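Local coordinates for autophagy protein 5 (Saccharomyces cerevisiae, PDB 2DYO), which takes part in autophagic vesicle formation and cytoplasm-to-vacuole transport and is required for the selective autophagy of mitochondria and the nucleus in yeast, at residues Pro200-Leu205 and Thr222-Gly227; Lys152-Ile157 and Asp277-Ile282; Leu16-Ser21 and Leu119-Val124; Tyr74-His79 and Pro131-Ile136. All blocks are in the same frame, centred on the assembly; numbering follows the deposited sequence.

In the fold
From the N terminus, Leu-16-Ser-21 opens the first long loop, which interaction 3 closes 98 residues on at Leu-119-Val-124. Before it shuts, Tyr-74-His-79 has already started interaction 4, completed at Pro-131-Ile-136, so the two cross along the chain. They touch in space, because strands 118-126 and 74-79 are neighbours in the first ubiquitin-like sheet. The chain then enters the helical region. Interaction 2 runs from Lys-152-Ile-157 to Asp-277-Ile-282, and the shorter loop of interaction 1 lies wholly within its span. Interactions 1 and 2 also touch, joining helix 142-159 to the second ubiquitin-like domain, with interaction 1 about 36 Å from interaction 3, centre to centre.

Interaction 1. Residues Pro200-Leu205 and Thr222-Gly227; sequences PRHIPL and TISMTG
Met-225 is the bump here, and the hollow that takes it lies between Pro-200 and Ile-203. Its CB sits 3.1 Å from Pro-200 O, while its CG presses on Ile-203 CG1 at 3.2 Å, closer than carbons normally come. Bends at chi2 (-63°) and chi3 (-70°) curl the thioether back round Ile-203, so SD and CE stay against the same branch. Farther along, Leu-205 CD2 and Ile-223 CD1 meet at 3.5 Å, and Leu-266 of helix 266-273 packs on both Ile-203 and Ile-223. The His-202 ring meets the opposite segment at a slant, its CD2 3.5 Å from Ser-224 CA and near Thr-222 CG2. A single bridge, His-202 with Ser-224, joins the backbones: Met-225 N gives a nearly straight bond to Arg-201 O from above the carbonyl plane (2.9 Å), and Ile-203 N bonds to Ile-223 O within it. Arg-201 NH2 reaches Thr-226 OG1 at 3.1 Å. One water donates to Arg-201 O and bonds Ser-224 OG and Thr-226 OG1; a second links Ile-203 O to Ile-223 N. The two loops of this ubiquitin-like domain thus join through an apolar side packed against Leu-266 and a polar one bridged by waters.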
loop_
_atom_site.group_PDB
_atom_site.type_symbol
_atom_site.label_atom_id
_atom_site.label_comp_id
_atom_site.label_asym_id
_atom_site.label_seq_id
_atom_site.Cartn_x
_atom_site.Cartn_y
_atom_site.Cartn_z
ATOM N N PRO A 200 -1.908 -16.902 -14.740
ATOM C CA PRO A 200 -3.212 -16.527 -14.183
ATOM C C PRO A 200 -4.471 -16.936 -14.949
ATOM O O PRO A 200 -4.529 -16.855 -16.177
ATOM C CB PRO A 200 -3.108 -15.007 -14.061
ATOM C CG PRO A 200 -1.650 -14.783 -13.825
ATOM C CD PRO A 200 -1.022 -15.728 -14.818
ATOM N N ARG A 201 -5.480 -17.372 -14.202
ATOM C CA ARG A 201 -6.772 -17.730 -14.774
ATOM C C ARG A 201 -7.557 -16.416 -14.843
ATOM O O ARG A 201 -8.360 -16.190 -15.754
ATOM C CB ARG A 201 -7.494 -18.724 -13.866
ATOM C CG ARG A 201 -7.031 -20.165 -14.024
ATOM C CD ARG A 201 -7.383 -20.664 -15.413
ATOM N NE ARG A 201 -7.413 -22.120 -15.491
ATOM C CZ ARG A 201 -8.208 -22.797 -16.313
ATOM N NH1 ARG A 201 -8.177 -24.121 -16.329
ATOM N NH2 ARG A 201 -9.045 -22.146 -17.112
ATOM N N HIS A 202 -7.305 -15.557 -13.857
ATOM C CA HIS A 202 -7.924 -14.232 -13.763
ATOM C C HIS A 202 -6.899 -13.297 -13.139
ATOM O O HIS A 202 -5.961 -13.751 -12.492
ATOM C CB HIS A 202 -9.167 -14.252 -12.870
ATOM C CG HIS A 202 -10.360 -14.910 -13.490
ATOM N ND1 HIS A 202 -10.690 -16.228 -13.255
ATOM C CD2 HIS A 202 -11.313 -14.425 -14.319
ATOM C CE1 HIS A 202 -11.798 -16.525 -13.912
ATOM N NE2 HIS A 202 -12.196 -15.449 -14.566
ATOM N N ILE A 203 -7.067 -11.992 -13.321
ATOM C CA ILE A 203 -6.128 -11.042 -12.728
ATOM C C ILE A 203 -6.724 -10.320 -11.517
ATOM O O ILE A 203 -7.796 -9.712 -11.613
ATOM C CB ILE A 203 -5.683 -9.948 -13.738
ATOM C CG1 ILE A 203 -4.969 -10.575 -14.941
ATOM C CG2 ILE A 203 -4.752 -8.947 -13.043
ATOM C CD1 ILE A 203 -3.615 -11.185 -14.624
ATOM N N PRO A 204 -6.040 -10.390 -10.361
ATOM C CA PRO A 204 -6.493 -9.730 -9.135
ATOM C C PRO A 204 -6.176 -8.251 -9.348
ATOM O O PRO A 204 -5.056 -7.800 -9.077
ATOM C CB PRO A 204 -5.604 -10.344 -8.048
ATOM C CG PRO A 204 -5.177 -11.672 -8.642
ATOM C CD PRO A 204 -4.913 -11.297 -10.076
ATOM N N LEU A 205 -7.157 -7.514 -9.852
ATOM C CA LEU A 205 -6.985 -6.099 -10.145
ATOM C C LEU A 205 -7.979 -5.209 -9.418
ATOM O O LEU A 205 -9.179 -5.480 -9.401
ATOM C CB LEU A 205 -7.137 -5.868 -11.653
ATOM C CG LEU A 205 -7.121 -4.416 -12.149
ATOM C CD1 LEU A 205 -5.717 -3.830 -11.991
ATOM C CD2 LEU A 205 -7.554 -4.373 -13.628
ATOM N N THR A 222 -13.772 -8.362 -13.038
ATOM C CA THR A 222 -13.368 -9.732 -13.314
ATOM C C THR A 222 -12.707 -9.723 -14.689
ATOM O O THR A 222 -13.322 -9.319 -15.676
ATOM C CB THR A 222 -14.580 -10.686 -13.377
ATOM O OG1 THR A 222 -15.304 -10.628 -12.145
ATOM C CG2 THR A 222 -14.113 -12.116 -13.622
ATOM N N ILE A 223 -11.458 -10.167 -14.750
ATOM C CA ILE A 223 -10.723 -10.189 -16.009
ATOM C C ILE A 223 -10.120 -11.566 -16.274
ATOM O O ILE A 223 -9.147 -11.964 -15.630
ATOM C CB ILE A 223 -9.618 -9.123 -15.989
ATOM C CG1 ILE A 223 -10.264 -7.736 -15.880
ATOM C CG2 ILE A 223 -8.747 -9.233 -17.239
ATOM C CD1 ILE A 223 -9.286 -6.610 -15.725
ATOM N N SER A 224 -10.716 -12.289 -17.219
ATOM C CA SER A 224 -10.262 -13.631 -17.581
ATOM C C SER A 224 -8.943 -13.581 -18.355
ATOM O O SER A 224 -8.764 -12.744 -19.238
ATOM C CB SER A 224 -11.332 -14.336 -18.424
ATOM O OG SER A 224 -10.961 -15.677 -18.711
ATOM N N MET A 225 -8.027 -14.486 -18.029
ATOM C CA MET A 225 -6.725 -14.525 -18.688
ATOM C C MET A 225 -6.476 -15.820 -19.443
ATOM O O MET A 225 -5.476 -15.947 -20.152
ATOM C CB MET A 225 -5.609 -14.341 -17.655
ATOM C CG MET A 225 -5.599 -12.986 -16.991
ATOM S SD MET A 225 -5.309 -11.673 -18.184
ATOM C CE MET A 225 -3.582 -11.961 -18.592
ATOM N N THR A 226 -7.380 -16.779 -19.292
ATOM C CA THR A 226 -7.222 -18.064 -19.949
ATOM C C THR A 226 -7.193 -17.925 -21.470
ATOM O O THR A 226 -8.151 -17.461 -22.074
ATOM C CB THR A 226 -8.356 -19.028 -19.547
ATOM O OG1 THR A 226 -8.296 -19.275 -18.134
ATOM C CG2 THR A 226 -8.224 -20.349 -20.292
ATOM N N GLY A 227 -6.072 -18.309 -22.070
ATOM C CA GLY A 227 -5.933 -18.256 -23.517
ATOM C C GLY A 227 -5.804 -16.893 -24.169
ATOM O O GLY A 227 -5.832 -16.793 -25.404
HETATM O O HOH W 1 -10.194 -17.585 -17.030
HETATM O O HOH W 2 -10.218 -10.881 -12.326
#

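Interaction 2. Residues Lys152-Ile157 and Asp277-Ile282; sequences KQVCFI and DGFLYI
Val-154 and Gly-278 bring the two backbones together, 5.9 Å from CA to CA, where helix 142-159 passes the turn leading into strand 280-286. Gly-278 has a positive phi (91°), and a CB there would run into Val-154 CG2. That methyl lies 3.6 Å from Gly-278 C and then meets the Phe-279 ring, 3.5 Å from CE1. Ile-157, one helical turn on, brings CD1 to 4.0 Å from Phe-279 CZ, the two chains crossing at about a right angle. Replacing Phe-279 by an alanine would remove the ring, and the gap left beside Val-154 CG2 and Ile-157 CD1 would probably weaken the seat of the helix. Asp-277 shapes the turn: OD2 accepts from Phe-279 N at 3.0 Å, an Asx turn, and OD1 uses its syn lone pair for Tyr-281 OH at 2.6 Å. The arrangement seats the helical region, whose same helix carries Lys-152, the ATG12 attachment site, unconjugated here, on the entry to the central strand of a ubiquitin-like beta-grasp domain.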
loop_
_atom_site.group_PDB
_atom_site.type_symbol
_atom_site.label_atom_id
_atom_site.label_comp_id
_atom_site.label_asym_id
_atom_site.label_seq_id
_atom_site.Cartn_x
_atom_site.Cartn_y
_atom_site.Cartn_z
ATOM N N LYS A 152 -5.507 -15.110 0.216
ATOM C CA LYS A 152 -6.362 -16.269 -0.017
ATOM C C LYS A 152 -7.253 -15.987 -1.233
ATOM O O LYS A 152 -7.466 -16.852 -2.083
ATOM C CB LYS A 152 -7.207 -16.560 1.222
ATOM C CG LYS A 152 -7.938 -17.885 1.173
ATOM C CD LYS A 152 -8.771 -18.114 2.447
ATOM C CE LYS A 152 -9.586 -19.402 2.347
ATOM N NZ LYS A 152 -10.431 -19.599 3.560
ATOM N N GLN A 153 -7.773 -14.766 -1.319
ATOM C CA GLN A 153 -8.614 -14.389 -2.453
ATOM C C GLN A 153 -7.756 -14.396 -3.724
ATOM O O GLN A 153 -8.171 -14.880 -4.776
ATOM C CB GLN A 153 -9.187 -12.981 -2.266
ATOM C CG GLN A 153 -10.106 -12.799 -1.083
ATOM C CD GLN A 153 -10.451 -11.334 -0.850
ATOM O OE1 GLN A 153 -11.097 -10.690 -1.685
ATOM N NE2 GLN A 153 -10.010 -10.796 0.288
ATOM N N VAL A 154 -6.556 -13.835 -3.611
ATOM C CA VAL A 154 -5.633 -13.771 -4.739
ATOM C C VAL A 154 -5.329 -15.169 -5.273
ATOM O O VAL A 154 -5.397 -15.403 -6.474
ATOM C CB VAL A 154 -4.312 -13.061 -4.344
ATOM C CG1 VAL A 154 -3.265 -13.240 -5.428
ATOM C CG2 VAL A 154 -4.580 -11.579 -4.121
ATOM N N CYS A 155 -5.015 -16.103 -4.378
ATOM C CA CYS A 155 -4.715 -17.472 -4.793
ATOM C C CYS A 155 -5.874 -18.029 -5.617
ATOM O O CYS A 155 -5.673 -18.605 -6.692
ATOM C CB CYS A 155 -4.471 -18.357 -3.564
ATOM S SG CYS A 155 -4.038 -20.083 -3.915
ATOM N N PHE A 156 -7.087 -17.836 -5.111
ATOM C CA PHE A 156 -8.294 -18.298 -5.784
ATOM C C PHE A 156 -8.477 -17.636 -7.149
ATOM O O PHE A 156 -8.847 -18.291 -8.120
ATOM C CB PHE A 156 -9.522 -18.013 -4.925
ATOM C CG PHE A 156 -10.804 -18.470 -5.547
ATOM C CD1 PHE A 156 -11.075 -19.828 -5.693
ATOM C CD2 PHE A 156 -11.728 -17.548 -6.027
ATOM C CE1 PHE A 156 -12.245 -20.262 -6.310
ATOM C CE2 PHE A 156 -12.906 -17.972 -6.648
ATOM C CZ PHE A 156 -13.164 -19.333 -6.789
ATOM N N ILE A 157 -8.229 -16.332 -7.213
ATOM C CA ILE A 157 -8.369 -15.587 -8.460
ATOM C C ILE A 157 -7.339 -16.050 -9.492
ATOM O O ILE A 157 -7.670 -16.278 -10.661
ATOM C CB ILE A 157 -8.209 -14.063 -8.207
ATOM C CG1 ILE A 157 -9.363 -13.573 -7.324
ATOM C CG2 ILE A 157 -8.181 -13.300 -9.536
ATOM C CD1 ILE A 157 -9.189 -12.164 -6.773
ATOM N N ASP A 277 0.113 -7.371 -1.088
ATOM C CA ASP A 277 -1.056 -8.114 -0.627
ATOM C C ASP A 277 -1.567 -9.013 -1.752
ATOM O O ASP A 277 -2.623 -9.632 -1.632
ATOM C CB ASP A 277 -2.172 -7.173 -0.162
ATOM C CG ASP A 277 -2.711 -6.295 -1.276
ATOM O OD1 ASP A 277 -3.719 -5.603 -1.022
ATOM O OD2 ASP A 277 -2.137 -6.283 -2.389
ATOM N N GLY A 278 -0.805 -9.078 -2.844
ATOM C CA GLY A 278 -1.180 -9.923 -3.966
ATOM C C GLY A 278 -2.025 -9.276 -5.049
ATOM O O GLY A 278 -2.175 -9.833 -6.139
ATOM N N PHE A 279 -2.580 -8.105 -4.762
ATOM C CA PHE A 279 -3.403 -7.402 -5.739
ATOM C C PHE A 279 -2.619 -6.356 -6.520
ATOM O O PHE A 279 -1.715 -5.707 -5.981
ATOM C CB PHE A 279 -4.585 -6.691 -5.061
ATOM C CG PHE A 279 -5.769 -7.579 -4.802
ATOM C CD1 PHE A 279 -5.885 -8.285 -3.611
ATOM C CD2 PHE A 279 -6.775 -7.706 -5.755
ATOM C CE1 PHE A 279 -6.991 -9.106 -3.370
ATOM C CE2 PHE A 279 -7.883 -8.523 -5.523
ATOM C CZ PHE A 279 -7.988 -9.224 -4.329
ATOM N N LEU A 280 -2.961 -6.214 -7.796
ATOM C CA LEU A 280 -2.355 -5.188 -8.640
ATOM C C LEU A 280 -3.292 -3.999 -8.494
ATOM O O LEU A 280 -4.501 -4.138 -8.680
ATOM C CB LEU A 280 -2.324 -5.611 -10.108
ATOM C CG LEU A 280 -1.972 -4.458 -11.062
ATOM C CD1 LEU A 280 -0.527 -3.999 -10.822
ATOM C CD2 LEU A 280 -2.151 -4.913 -12.497
ATOM N N TYR A 281 -2.749 -2.836 -8.150
ATOM C CA TYR A 281 -3.574 -1.646 -7.999
ATOM C C TYR A 281 -3.229 -0.598 -9.041
ATOM O O TYR A 281 -2.056 -0.295 -9.263
ATOM C CB TYR A 281 -3.375 -0.987 -6.626
ATOM C CG TYR A 281 -3.884 -1.761 -5.437
ATOM C CD1 TYR A 281 -3.117 -2.756 -4.849
ATOM C CD2 TYR A 281 -5.124 -1.459 -4.871
ATOM C CE1 TYR A 281 -3.564 -3.435 -3.713
ATOM C CE2 TYR A 281 -5.581 -2.130 -3.744
ATOM C CZ TYR A 281 -4.795 -3.112 -3.169
ATOM O OH TYR A 281 -5.220 -3.750 -2.036
ATOM N N ILE A 282 -4.241 -0.054 -9.704
ATOM C CA ILE A 282 -3.960 1.024 -10.630
ATOM C C ILE A 282 -4.766 2.219 -10.165
ATOM O O ILE A 282 -5.882 2.080 -9.642
ATOM C CB ILE A 282 -4.273 0.675 -12.109
ATOM C CG1 ILE A 282 -5.732 0.284 -12.287
ATOM C CG2 ILE A 282 -3.352 -0.456 -12.581
ATOM C CD1 ILE A 282 -6.035 -0.167 -13.706
#

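Interaction 3. Residues Leu16-Ser21 and Leu119-Val124; sequences LNVLVS and LRIHLV
Leu-19 and Ile-121 tie together two parallel strands, 16-21 and 119-124, with axes 4.6 Å apart and inclined at 22°. Leu-19 is straddled: its N donates to Leu-119 O and its O accepts from Ile-121 N (2.8 Å). Further bonds of the ladder run from Leu-119 N to Asn-17 O, Ser-21 N to Ile-121 O and Leu-123 N to Ser-21 O. Arg-120, paired with Leu-19, can be followed outward. From CB, with CG anti to the backbone N (chi1 -154°), the chain passes Leu-19 O at 4.1 Å from CG and runs out extended. NE then comes 3.7 Å from Leu-19 CD2, and CZ and NH2 lie 4.0 and 3.9 Å from that same methyl, which covers one face of the guanidinium. On the same side of the sheet His-122 ND1 is 2.5 Å from Ser-21 OG; a valine in place of the histidine, having no ring nitrogen, would probably leave the Ser-21 hydroxyl without its close polar neighbour and freer to turn. Val-18, Val-20, Leu-119 and Ile-121 point to the opposite side, Val-18 CG2 lying 4.1 Å from Leu-119 CB. Within this first ubiquitin-like beta-grasp sheet strand 37-43 flanks 15-22 and 74-79 flanks 118-126; helix 90-98 packs on Leu-16 and Leu-119, and the other protein chain lays an aromatic side chain on Leu-19.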
loop_
_atom_site.group_PDB
_atom_site.type_symbol
_atom_site.label_atom_id
_atom_site.label_comp_id
_atom_site.label_asym_id
_atom_site.label_seq_id
_atom_site.Cartn_x
_atom_site.Cartn_y
_atom_site.Cartn_z
ATOM N N LEU A 16 8.699 5.760 1.748
ATOM C CA LEU A 16 8.237 7.142 1.821
ATOM C C LEU A 16 8.554 7.851 3.132
ATOM O O LEU A 16 8.748 7.215 4.168
ATOM C CB LEU A 16 6.716 7.183 1.630
ATOM C CG LEU A 16 6.152 6.654 0.307
ATOM C CD1 LEU A 16 4.637 6.446 0.431
ATOM C CD2 LEU A 16 6.469 7.645 -0.802
ATOM N N ASN A 17 8.600 9.179 3.072
ATOM C CA ASN A 17 8.807 9.989 4.262
ATOM C C ASN A 17 7.383 10.153 4.781
ATOM O O ASN A 17 6.492 10.553 4.031
ATOM C CB ASN A 17 9.382 11.373 3.914
ATOM C CG ASN A 17 10.806 11.309 3.401
ATOM O OD1 ASN A 17 11.642 10.581 3.936
ATOM N ND2 ASN A 17 11.097 12.095 2.369
ATOM N N VAL A 18 7.157 9.833 6.049
ATOM C CA VAL A 18 5.822 9.956 6.614
ATOM C C VAL A 18 5.822 10.762 7.901
ATOM O O VAL A 18 6.547 10.453 8.850
ATOM C CB VAL A 18 5.206 8.569 6.898
ATOM C CG1 VAL A 18 3.859 8.728 7.600
ATOM C CG2 VAL A 18 5.040 7.805 5.592
ATOM N N LEU A 19 5.005 11.805 7.923
ATOM C CA LEU A 19 4.901 12.653 9.096
ATOM C C LEU A 19 3.618 12.305 9.827
ATOM O O LEU A 19 2.524 12.634 9.371
ATOM C CB LEU A 19 4.883 14.129 8.685
ATOM C CG LEU A 19 4.940 15.132 9.839
ATOM C CD1 LEU A 19 6.192 14.875 10.667
ATOM C CD2 LEU A 19 4.925 16.561 9.291
ATOM N N VAL A 20 3.752 11.622 10.958
ATOM C CA VAL A 20 2.589 11.241 11.744
ATOM C C VAL A 20 2.352 12.225 12.884
ATOM O O VAL A 20 3.273 12.558 13.634
ATOM C CB VAL A 20 2.753 9.824 12.344
ATOM C CG1 VAL A 20 1.532 9.475 13.191
ATOM C CG2 VAL A 20 2.928 8.801 11.226
ATOM N N SER A 21 1.117 12.689 13.009
ATOM C CA SER A 21 0.763 13.610 14.077
ATOM C C SER A 21 -0.323 12.964 14.923
ATOM O O SER A 21 -1.277 12.389 14.396
ATOM C CB SER A 21 0.254 14.930 13.503
ATOM O OG SER A 21 -0.919 14.719 12.743
ATOM N N LEU A 119 4.229 11.971 3.216
ATOM C CA LEU A 119 2.839 11.667 3.498
ATOM C C LEU A 119 2.511 12.119 4.912
ATOM O O LEU A 119 3.130 11.675 5.879
ATOM C CB LEU A 119 2.600 10.160 3.352
ATOM C CG LEU A 119 1.176 9.638 3.545
ATOM C CD1 LEU A 119 0.235 10.298 2.546
ATOM C CD2 LEU A 119 1.177 8.121 3.366
ATOM N N ARG A 120 1.533 13.007 5.024
ATOM C CA ARG A 120 1.114 13.532 6.312
ATOM C C ARG A 120 -0.060 12.722 6.846
ATOM O O ARG A 120 -1.124 12.674 6.229
ATOM C CB ARG A 120 0.722 15.000 6.155
ATOM C CG ARG A 120 0.874 15.818 7.414
ATOM C CD ARG A 120 1.086 17.284 7.072
ATOM N NE ARG A 120 1.663 18.016 8.196
ATOM C CZ ARG A 120 2.244 19.206 8.092
ATOM N NH1 ARG A 120 2.327 19.807 6.911
ATOM N NH2 ARG A 120 2.752 19.792 9.169
ATOM N N ILE A 121 0.140 12.084 7.995
ATOM C CA ILE A 121 -0.893 11.255 8.609
ATOM C C ILE A 121 -1.202 11.703 10.034
ATOM O O ILE A 121 -0.296 11.987 10.818
ATOM C CB ILE A 121 -0.455 9.779 8.643
ATOM C CG1 ILE A 121 -0.332 9.241 7.216
ATOM C CG2 ILE A 121 -1.439 8.958 9.474
ATOM C CD1 ILE A 121 -1.634 9.224 6.444
ATOM N N HIS A 122 -2.487 11.745 10.365
ATOM C CA HIS A 122 -2.931 12.159 11.689
ATOM C C HIS A 122 -3.745 11.040 12.337
ATOM O O HIS A 122 -4.674 10.509 11.730
ATOM C CB HIS A 122 -3.797 13.419 11.576
ATOM C CG HIS A 122 -3.229 14.461 10.659
ATOM N ND1 HIS A 122 -2.627 15.614 11.117
ATOM C CD2 HIS A 122 -3.144 14.505 9.308
ATOM C CE1 HIS A 122 -2.194 16.323 10.088
ATOM N NE2 HIS A 122 -2.494 15.672 8.978
ATOM N N LEU A 123 -3.384 10.686 13.568
ATOM C CA LEU A 123 -4.089 9.645 14.315
ATOM C C LEU A 123 -5.236 10.346 15.042
ATOM O O LEU A 123 -5.002 11.260 15.832
ATOM C CB LEU A 123 -3.153 9.005 15.344
ATOM C CG LEU A 123 -3.322 7.538 15.769
ATOM C CD1 LEU A 123 -2.918 7.420 17.220
ATOM C CD2 LEU A 123 -4.751 7.053 15.582
ATOM N N VAL A 124 -6.463 9.906 14.783
ATOM C CA VAL A 124 -7.647 10.511 15.389
ATOM C C VAL A 124 -8.536 9.502 16.124
ATOM O O VAL A 124 -8.424 8.293 15.918
ATOM C CB VAL A 124 -8.497 11.208 14.299
ATOM C CG1 VAL A 124 -9.729 11.842 14.911
ATOM C CG2 VAL A 124 -7.661 12.254 13.587
#

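Interaction 4. Residues Tyr74-His79 and Pro131-Ile136; sequences YFWFEH and PTIIPI
Phe-75 and Ile-136 anchor a strand-to-loop contact in the first ubiquitin-like domain: the chain leading from strand 118-126 toward helix 142-159 comes back across strand 74-79, the touching parts running at 101° to each other. One bond pins the crossing. Ile-136 N donates to Phe-75 O at 2.7 Å and almost dead straight, 178°, and Pro-135 CA leans on the same oxygen. A water completes the link, accepting from Phe-75 N and donating to Ile-136 O. Of the side chains, Ile-136 does most. With CG1 anti to the carbonyl carbon (chi1 -63°), its CD1 is carried out over a face of the Phe-77 ring, 3.8 Å from the centroid in a CH-pi contact, and also 3.6 Å from Trp-76 CA. Pro-135 lies alongside Tyr-74, CB to CD2 3.5 Å, while Ile-133 CG2 meets Trp-76 CB at 3.8 Å. Within the strand, Trp-76 NE1 reaches the anti side of Glu-78 OE2 (2.9 Å), which settles the indole N-H. Strand 118-126 pairs with Tyr-74, Trp-76 and Glu-78, and Met-52 of helix 52-59 touches both Phe-77 and Ile-136. The chemistry is mainly apolar: rings and branched carbons carry the area, and one backbone bond plus a water satisfy the polar groups of Phe-75 and Ile-136.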
loop_
_atom_site.group_PDB
_atom_site.type_symbol
_atom_site.label_atom_id
_atom_site.label_comp_id
_atom_site.label_asym_id
_atom_site.label_seq_id
_atom_site.Cartn_x
_atom_site.Cartn_y
_atom_site.Cartn_z
ATOM N N TYR A 74 -13.192 5.022 18.977
ATOM C CA TYR A 74 -12.553 4.292 17.890
ATOM C C TYR A 74 -11.362 5.110 17.398
ATOM O O TYR A 74 -11.345 6.335 17.527
ATOM C CB TYR A 74 -13.533 4.059 16.737
ATOM C CG TYR A 74 -14.578 2.999 17.018
ATOM C CD1 TYR A 74 -15.821 3.337 17.552
ATOM C CD2 TYR A 74 -14.319 1.657 16.748
ATOM C CE1 TYR A 74 -16.785 2.357 17.806
ATOM C CE2 TYR A 74 -15.267 0.673 16.999
ATOM C CZ TYR A 74 -16.498 1.027 17.525
ATOM O OH TYR A 74 -17.437 0.049 17.764
ATOM N N PHE A 75 -10.365 4.432 16.838
ATOM C CA PHE A 75 -9.168 5.103 16.334
ATOM C C PHE A 75 -8.979 4.833 14.846
ATOM O O PHE A 75 -9.167 3.707 14.384
ATOM C CB PHE A 75 -7.934 4.606 17.086
ATOM C CG PHE A 75 -8.029 4.740 18.579
ATOM C CD1 PHE A 75 -7.450 3.784 19.408
ATOM C CD2 PHE A 75 -8.683 5.822 19.161
ATOM C CE1 PHE A 75 -7.520 3.900 20.793
ATOM C CE2 PHE A 75 -8.759 5.948 20.547
ATOM C CZ PHE A 75 -8.176 4.984 21.363
ATOM N N TRP A 76 -8.602 5.869 14.102
ATOM C CA TRP A 76 -8.365 5.734 12.667
ATOM C C TRP A 76 -7.446 6.846 12.170
ATOM O O TRP A 76 -7.226 7.844 12.867
ATOM C CB TRP A 76 -9.694 5.737 11.896
ATOM C CG TRP A 76 -10.457 7.032 11.905
ATOM C CD1 TRP A 76 -10.301 8.083 11.049
ATOM C CD2 TRP A 76 -11.512 7.401 12.803
ATOM N NE1 TRP A 76 -11.196 9.082 11.353
ATOM C CE2 TRP A 76 -11.950 8.690 12.427
ATOM C CE3 TRP A 76 -12.129 6.768 13.892
ATOM C CZ2 TRP A 76 -12.980 9.360 13.099
ATOM C CZ3 TRP A 76 -13.154 7.435 14.562
ATOM C CH2 TRP A 76 -13.566 8.718 14.161
ATOM N N PHE A 77 -6.894 6.664 10.974
ATOM C CA PHE A 77 -5.994 7.655 10.402
ATOM C C PHE A 77 -6.706 8.636 9.497
ATOM O O PHE A 77 -7.731 8.322 8.890
ATOM C CB PHE A 77 -4.884 6.987 9.592
ATOM C CG PHE A 77 -3.982 6.105 10.398
ATOM C CD1 PHE A 77 -4.046 4.721 10.265
ATOM C CD2 PHE A 77 -3.042 6.654 11.264
ATOM C CE1 PHE A 77 -3.184 3.897 10.978
ATOM C CE2 PHE A 77 -2.172 5.835 11.984
ATOM C CZ PHE A 77 -2.245 4.454 11.836
ATOM N N GLU A 78 -6.140 9.832 9.406
ATOM C CA GLU A 78 -6.689 10.867 8.556
ATOM C C GLU A 78 -5.587 11.620 7.834
ATOM O O GLU A 78 -4.437 11.650 8.276
ATOM C CB GLU A 78 -7.547 11.835 9.378
ATOM C CG GLU A 78 -9.011 11.437 9.425
ATOM C CD GLU A 78 -9.862 12.396 10.232
ATOM O OE1 GLU A 78 -9.535 13.602 10.272
ATOM O OE2 GLU A 78 -10.869 11.943 10.814
ATOM N N HIS A 79 -5.947 12.199 6.699
ATOM C CA HIS A 79 -5.030 12.984 5.892
ATOM C C HIS A 79 -5.821 14.221 5.493
ATOM O O HIS A 79 -6.837 14.126 4.805
ATOM C CB HIS A 79 -4.585 12.196 4.658
ATOM C CG HIS A 79 -3.736 12.987 3.711
ATOM N ND1 HIS A 79 -4.268 13.743 2.689
ATOM C CD2 HIS A 79 -2.394 13.160 3.648
ATOM C CE1 HIS A 79 -3.290 14.346 2.036
ATOM N NE2 HIS A 79 -2.144 14.009 2.598
ATOM N N PRO A 131 -17.798 6.127 7.617
ATOM C CA PRO A 131 -18.279 5.164 6.622
ATOM C C PRO A 131 -17.190 4.380 5.890
ATOM O O PRO A 131 -16.303 4.960 5.266
ATOM C CB PRO A 131 -19.112 6.034 5.677
ATOM C CG PRO A 131 -18.480 7.397 5.812
ATOM C CD PRO A 131 -18.266 7.486 7.296
ATOM N N THR A 132 -17.287 3.054 5.982
ATOM C CA THR A 132 -16.368 2.100 5.355
ATOM C C THR A 132 -14.998 1.994 6.025
ATOM O O THR A 132 -14.179 1.155 5.645
ATOM C CB THR A 132 -16.148 2.401 3.849
ATOM O OG1 THR A 132 -15.231 3.491 3.698
ATOM C CG2 THR A 132 -17.471 2.748 3.174
ATOM N N ILE A 133 -14.750 2.833 7.026
ATOM C CA ILE A 133 -13.470 2.802 7.720
ATOM C C ILE A 133 -13.387 1.692 8.766
ATOM O O ILE A 133 -14.225 1.603 9.667
ATOM C CB ILE A 133 -13.174 4.150 8.416
ATOM C CG1 ILE A 133 -12.922 5.237 7.366
ATOM C CG2 ILE A 133 -11.979 4.006 9.355
ATOM C CD1 ILE A 133 -11.721 4.975 6.468
ATOM N N ILE A 134 -12.376 0.841 8.630
ATOM C CA ILE A 134 -12.145 -0.234 9.583
ATOM C C ILE A 134 -11.273 0.390 10.663
ATOM O O ILE A 134 -10.155 0.818 10.382
ATOM C CB ILE A 134 -11.354 -1.398 8.958
ATOM C CG1 ILE A 134 -12.104 -1.957 7.748
ATOM C CG2 ILE A 134 -11.117 -2.481 10.004
ATOM C CD1 ILE A 134 -11.333 -3.051 7.024
ATOM N N PRO A 135 -11.767 0.448 11.908
ATOM C CA PRO A 135 -11.001 1.037 13.011
ATOM C C PRO A 135 -9.695 0.307 13.329
ATOM O O PRO A 135 -9.544 -0.879 13.037
ATOM C CB PRO A 135 -11.994 1.000 14.175
ATOM C CG PRO A 135 -12.784 -0.245 13.895
ATOM C CD PRO A 135 -13.021 -0.156 12.397
ATOM N N ILE A 136 -8.747 1.032 13.918
ATOM C CA ILE A 136 -7.464 0.456 14.301
ATOM C C ILE A 136 -7.723 -0.400 15.537
ATOM O O ILE A 136 -8.197 0.099 16.556
ATOM C CB ILE A 136 -6.446 1.564 14.631
ATOM C CG1 ILE A 136 -6.189 2.398 13.370
ATOM C CG2 ILE A 136 -5.155 0.952 15.166
ATOM C CD1 ILE A 136 -5.539 3.753 13.627
HETATM O O HOH W 3 -10.403 1.525 17.090
#